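PDB 6PLJ: nucleotidyl transferase from Methanothermobacter thermautotrophicus, which probably transfers nucleotidyl groups from nucleoside triphosphates and may act in pseudomurein cell wall synthesis. Local coordinates for residues D76-V81 against M96-V101; S26-A31 against R119-D124. All coordinates share one frame; numbering follows the deposited sequence.

Contact 1. Residues D76-V81 against M96-V101; sequences DECIVV and MDVRVV
Val80 is held on both of its peptide groups by strand 99-101: Val80 N donates to Arg99 O at 2.8 Å, and Val80 O accepts from Val101 N at 3.0 Å. A third bond, Arg99 N to Cys78 O at 2.9 Å, lies in the carbonyl plane and is nearly straight (168° at the hydrogen). The two strands run parallel, as the strands of a beta-alpha-beta crossover through helix 86-92, at the edge of the Rossmann-like sheet of the MobA-like domain, in which strand 99-102 is the outermost on this side. CA-H...O contacts fill in between these bonds, as from Val81 CA to Val101 O at 3.2 Å.

Valines pack on both faces of the pair. On the face that carries Cys78 and Val80, Val98 CG1 meets Val80 CG2 at 3.8 Å, the two side chains crossing at a slant, and also lies near Cys78 SG. Helix 62-72 covers this face through Val67, which touches Val98. On the other face Val101 CG2 sits between the backbone N and carbonyl carbon of its own residue (chi1 of CG1 -66°), a position that lets one methyl reach both Ile79 CG2 and Val81 CG2, the latter at 3.9 Å. Arg116 and Ala120 of helix 110-120 touch Val101 there.

At the start of the pair the strands diverge, and water fills in. One water donates to the backbone O of Asp97, centre of an inverse gamma turn, and accepts from Cys78 N. While Glu77 OE2 turns to Ser26 and Gly122, OE1 and Arg99 NE, too far apart for a salt bridge, share a second water. That water donates to Glu77 OE1 at 2.7 Å and lies in the guanidinium plane, at its edge, 2.8 Å from Arg99 NE.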
loop_
_atom_site.group_PDB
_atom_site.type_symbol
_atom_site.label_atom_id
_atom_site.label_comp_id
_atom_site.label_asym_id
_atom_site.label_seq_id
_atom_site.Cartn_x
_atom_site.Cartn_y
_atom_site.Cartn_z
ATOM N N ASP A 76 15.237 -0.721 -3.220
ATOM C CA ASP A 76 16.403 0.174 -3.151
ATOM C C ASP A 76 16.141 1.423 -2.313
ATOM O O ASP A 76 17.068 2.027 -1.811
ATOM C CB ASP A 76 16.830 0.602 -4.549
ATOM C CG ASP A 76 17.353 -0.549 -5.361
ATOM O OD1 ASP A 76 18.339 -1.183 -4.939
ATOM O OD2 ASP A 76 16.811 -0.825 -6.427
ATOM N N GLU A 77 14.881 1.822 -2.201
ATOM C CA GLU A 77 14.482 2.953 -1.366
ATOM C C GLU A 77 13.007 2.834 -1.078
ATOM O O GLU A 77 12.298 2.142 -1.808
ATOM C CB GLU A 77 14.749 4.297 -2.045
ATOM C CG GLU A 77 13.854 4.543 -3.262
ATOM C CD GLU A 77 14.104 5.851 -3.966
ATOM O OE1 GLU A 77 14.805 6.717 -3.396
ATOM O OE2 GLU A 77 13.582 6.012 -5.086
ATOM N N CYS A 78 12.559 3.506 -0.021
ATOM C CA CYS A 78 11.150 3.556 0.327
ATOM C C CYS A 78 10.727 5.004 0.541
ATOM O O CYS A 78 11.253 5.693 1.425
ATOM C CB CYS A 78 10.891 2.741 1.584
ATOM S SG CYS A 78 9.132 2.661 2.014
ATOM N N ILE A 79 9.801 5.448 -0.305
ATOM C CA ILE A 79 9.151 6.740 -0.213
ATOM C C ILE A 79 7.866 6.525 0.557
ATOM O O ILE A 79 7.169 5.548 0.311
ATOM C CB ILE A 79 8.823 7.298 -1.627
ATOM C CG1 ILE A 79 10.088 7.847 -2.309
ATOM C CG2 ILE A 79 7.822 8.449 -1.554
ATOM C CD1 ILE A 79 11.231 6.899 -2.468
ATOM N N VAL A 80 7.559 7.413 1.493
ATOM C CA VAL A 80 6.281 7.350 2.191
ATOM C C VAL A 80 5.575 8.667 1.959
ATOM O O VAL A 80 6.158 9.729 2.194
ATOM C CB VAL A 80 6.437 7.111 3.694
ATOM C CG1 VAL A 80 5.073 7.063 4.352
ATOM C CG2 VAL A 80 7.205 5.827 3.966
ATOM N N VAL A 81 4.331 8.587 1.494
ATOM C CA VAL A 81 3.534 9.770 1.209
ATOM C C VAL A 81 2.621 9.994 2.386
ATOM O O VAL A 81 1.840 9.107 2.734
ATOM C CB VAL A 81 2.723 9.608 -0.081
ATOM C CG1 VAL A 81 1.989 10.899 -0.413
ATOM C CG2 VAL A 81 3.648 9.225 -1.232
ATOM N N MET A 96 13.091 5.486 10.945
ATOM C CA MET A 96 13.162 4.537 9.838
ATOM C C MET A 96 13.785 5.159 8.607
ATOM O O MET A 96 13.758 6.373 8.407
ATOM C CB MET A 96 11.765 3.997 9.516
ATOM C CG MET A 96 11.123 3.302 10.700
ATOM S SD MET A 96 9.632 2.425 10.234
ATOM C CE MET A 96 10.273 0.869 9.643
ATOM N N ASP A 97 14.354 4.303 7.767
ATOM C CA ASP A 97 15.096 4.760 6.601
ATOM C C ASP A 97 14.134 4.960 5.435
ATOM O O ASP A 97 14.035 4.130 4.541
ATOM C CB ASP A 97 16.208 3.762 6.274
ATOM C CG ASP A 97 17.107 4.223 5.140
ATOM O OD1 ASP A 97 17.191 5.425 4.849
ATOM O OD2 ASP A 97 17.722 3.347 4.516
ATOM N N VAL A 98 13.393 6.054 5.496
ATOM C CA VAL A 98 12.412 6.403 4.464
ATOM C C VAL A 98 12.564 7.844 4.035
ATOM O O VAL A 98 13.099 8.666 4.781
ATOM C CB VAL A 98 10.957 6.207 4.941
ATOM C CG1 VAL A 98 10.683 4.744 5.210
ATOM C CG2 VAL A 98 10.635 7.033 6.178
ATOM N N ARG A 99 12.057 8.136 2.846
ATOM C CA ARG A 99 11.989 9.471 2.297
ATOM C C ARG A 99 10.528 9.873 2.331
ATOM O O ARG A 99 9.702 9.271 1.650
ATOM C CB ARG A 99 12.540 9.464 0.869
ATOM C CG ARG A 99 12.339 10.741 0.077
ATOM C CD ARG A 99 13.051 10.675 -1.263
ATOM N NE ARG A 99 14.491 10.546 -1.114
ATOM C CZ ARG A 99 15.350 11.560 -0.959
ATOM N NH1 ARG A 99 14.945 12.834 -0.968
ATOM N NH2 ARG A 99 16.643 11.294 -0.838
ATOM N N VAL A 100 10.219 10.869 3.152
ATOM C CA VAL A 100 8.847 11.321 3.335
ATOM C C VAL A 100 8.539 12.483 2.410
ATOM O O VAL A 100 9.301 13.459 2.349
ATOM C CB VAL A 100 8.602 11.764 4.785
ATOM C CG1 VAL A 100 7.204 12.351 4.935
ATOM C CG2 VAL A 100 8.796 10.589 5.736
ATOM N N VAL A 101 7.417 12.382 1.702
ATOM C CA VAL A 101 6.876 13.498 0.934
ATOM C C VAL A 101 5.448 13.709 1.367
ATOM O O VAL A 101 4.691 12.762 1.526
ATOM C CB VAL A 101 6.975 13.323 -0.596
ATOM C CG1 VAL A 101 8.443 13.324 -1.008
ATOM C CG2 VAL A 101 6.278 12.074 -1.097
HETATM O O HOH W 1 15.419 7.864 -0.981
HETATM O O HOH W 2 14.606 4.187 1.855
#

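Contact 2. Residues S26-A31 against R119-D124; sequences SAVVAA and RAAGGD. With EDO (1,2-ethanediol), chain F.
The backbones of 26-31 and 119-124 approach each other at one end, where the CA atoms of Ser26 and Gly123 lie 5.0 Å apart, and from there strand 25-31 runs on away from the turn. Ser26 makes most of the contact. Ser26 CB rests against Ala121 CB at 3.6 Å, while OG, anti to the carbonyl carbon (chi1 -62°), reaches the backbone of Gly123. Gly123 N donates to Ser26 OG at 2.9 Å, a weak bond because the hydrogen is well off line (129°); the stronger partner of this buried hydroxyl is Glu77.

The segment 119-124 is the connection from helix 110-120 into strand 125-130, the neighbour of strand 25-31 in the parallel part of the Rossmann-like sheet, and the turn lies against the start of strand 25-31, at Ser26. The backbone of Gly123 comes close there, its CA 3.3 Å from Ser26 OG. Ile126 touches Ser26, Val28 and Ala121, joining the small apolar patch in which Val28 CG2 just reaches Ala121 CB at 4.5 Å. At the far end of 26-31, a 1,2-ethanediol, probably from the crystallisation liquor, makes a weak hydrogen bond from O2 to Ala30 O at 3.1 Å.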
loop_
_atom_site.group_PDB
_atom_site.type_symbol
_atom_site.label_atom_id
_atom_site.label_comp_id
_atom_site.label_asym_id
_atom_site.label_seq_id
_atom_site.Cartn_x
_atom_site.Cartn_y
_atom_site.Cartn_z
ATOM N N SER A 26 11.882 1.233 -6.441
ATOM C CA SER A 26 11.500 2.141 -5.362
ATOM C C SER A 26 10.160 1.703 -4.819
ATOM O O SER A 26 9.262 1.368 -5.599
ATOM C CB SER A 26 11.324 3.553 -5.890
ATOM O OG SER A 26 12.529 4.049 -6.433
ATOM N N ALA A 27 10.005 1.709 -3.506
ATOM C CA ALA A 27 8.675 1.541 -2.935
ATOM C C ALA A 27 8.052 2.892 -2.694
ATOM O O ALA A 27 8.735 3.857 -2.362
ATOM C CB ALA A 27 8.717 0.749 -1.657
ATOM N N VAL A 28 6.742 2.948 -2.869
ATOM C CA VAL A 28 5.952 4.113 -2.514
ATOM C C VAL A 28 4.857 3.593 -1.596
ATOM O O VAL A 28 4.035 2.752 -2.014
ATOM C CB VAL A 28 5.364 4.803 -3.752
ATOM C CG1 VAL A 28 4.348 5.869 -3.342
ATOM C CG2 VAL A 28 6.482 5.406 -4.597
ATOM N N VAL A 29 4.862 4.060 -0.357
ATOM C CA VAL A 29 3.847 3.694 0.621
ATOM C C VAL A 29 2.889 4.865 0.757
ATOM O O VAL A 29 3.292 5.977 1.130
ATOM C CB VAL A 29 4.475 3.338 1.983
ATOM C CG1 VAL A 29 3.393 2.998 3.006
ATOM C CG2 VAL A 29 5.466 2.184 1.813
ATOM N N ALA A 30 1.625 4.617 0.436
ATOM C CA ALA A 30 0.594 5.639 0.575
ATOM C C ALA A 30 0.106 5.635 2.018
ATOM O O ALA A 30 -0.516 4.673 2.458
ATOM C CB ALA A 30 -0.540 5.377 -0.387
ATOM N N ALA A 31 0.404 6.707 2.742
ATOM C CA ALA A 31 0.133 6.787 4.173
ATOM C C ALA A 31 -0.524 8.128 4.497
ATOM O O ALA A 31 -0.284 8.694 5.562
ATOM C CB ALA A 31 1.417 6.586 4.956
ATOM N N ARG A 119 6.536 10.487 -8.217
ATOM C CA ARG A 119 7.318 11.684 -8.574
ATOM C C ARG A 119 8.624 11.845 -7.788
ATOM O O ARG A 119 9.620 12.342 -8.323
ATOM C CB ARG A 119 6.457 12.952 -8.424
ATOM C CG ARG A 119 5.505 13.204 -9.572
ATOM C CD ARG A 119 4.707 14.487 -9.369
ATOM N NE ARG A 119 5.571 15.638 -9.107
ATOM C CZ ARG A 119 5.495 16.476 -8.067
ATOM N NH1 ARG A 119 4.547 16.361 -7.125
ATOM N NH2 ARG A 119 6.379 17.474 -7.973
ATOM N N ALA A 120 8.625 11.411 -6.536
ATOM C CA ALA A 120 9.779 11.468 -5.665
ATOM C C ALA A 120 10.703 10.264 -5.809
ATOM O O ALA A 120 11.773 10.267 -5.227
ATOM C CB ALA A 120 9.331 11.576 -4.215
ATOM N N ALA A 121 10.284 9.230 -6.529
ATOM C CA ALA A 121 11.031 7.969 -6.585
ATOM C C ALA A 121 12.061 8.006 -7.688
ATOM O O ALA A 121 11.801 8.501 -8.780
ATOM C CB ALA A 121 10.078 6.810 -6.827
ATOM N N GLY A 122 13.233 7.455 -7.420
ATOM C CA GLY A 122 14.263 7.316 -8.453
ATOM C C GLY A 122 14.143 6.118 -9.379
ATOM O O GLY A 122 14.764 6.113 -10.456
ATOM N N GLY A 123 13.379 5.100 -8.987
ATOM C CA GLY A 123 13.407 3.799 -9.643
ATOM C C GLY A 123 12.613 3.704 -10.920
ATOM O O GLY A 123 11.733 4.517 -11.168
ATOM N N ASP A 124 12.951 2.709 -11.738
ATOM C CA ASP A 124 12.195 2.412 -12.959
ATOM C C ASP A 124 11.040 1.456 -12.713
ATOM O O ASP A 124 10.150 1.319 -13.576
ATOM C CB ASP A 124 13.102 1.832 -14.053
ATOM C CG ASP A 124 13.806 0.579 -13.620
ATOM O OD1 ASP A 124 14.862 0.682 -12.978
ATOM O OD2 ASP A 124 13.315 -0.533 -13.902
HETATM C C1 EDO F . -3.039 7.135 0.973
HETATM O O1 EDO F . -2.350 8.224 0.890
HETATM C C2 EDO F . -2.983 6.499 2.219
HETATM O O2 EDO F . -3.476 5.225 1.969
#

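How the contacts relate
Both contacts involve the parallel part of one sheet, in which strands 77-82 and 25-31 are neighbours. Contact 1 joins the outermost strand to the next one in, so its burial is partial and waters bridge its first residues; contact 2 is smaller but buried, setting a helix-to-strand turn against a strand further in. Regular backbone hydrogen bonds and branched apolar side chains hold the first, whereas a serine hydroxyl and small residues serve the second. The Glu77 carboxylate joins the two: its OE2 lies 2.6 Å from Ser26 OG and 2.8 Å from Gly122 N, both probable hydrogen bonds. Cys78 SG also packs on Val29 CG2, at 3.7 Å.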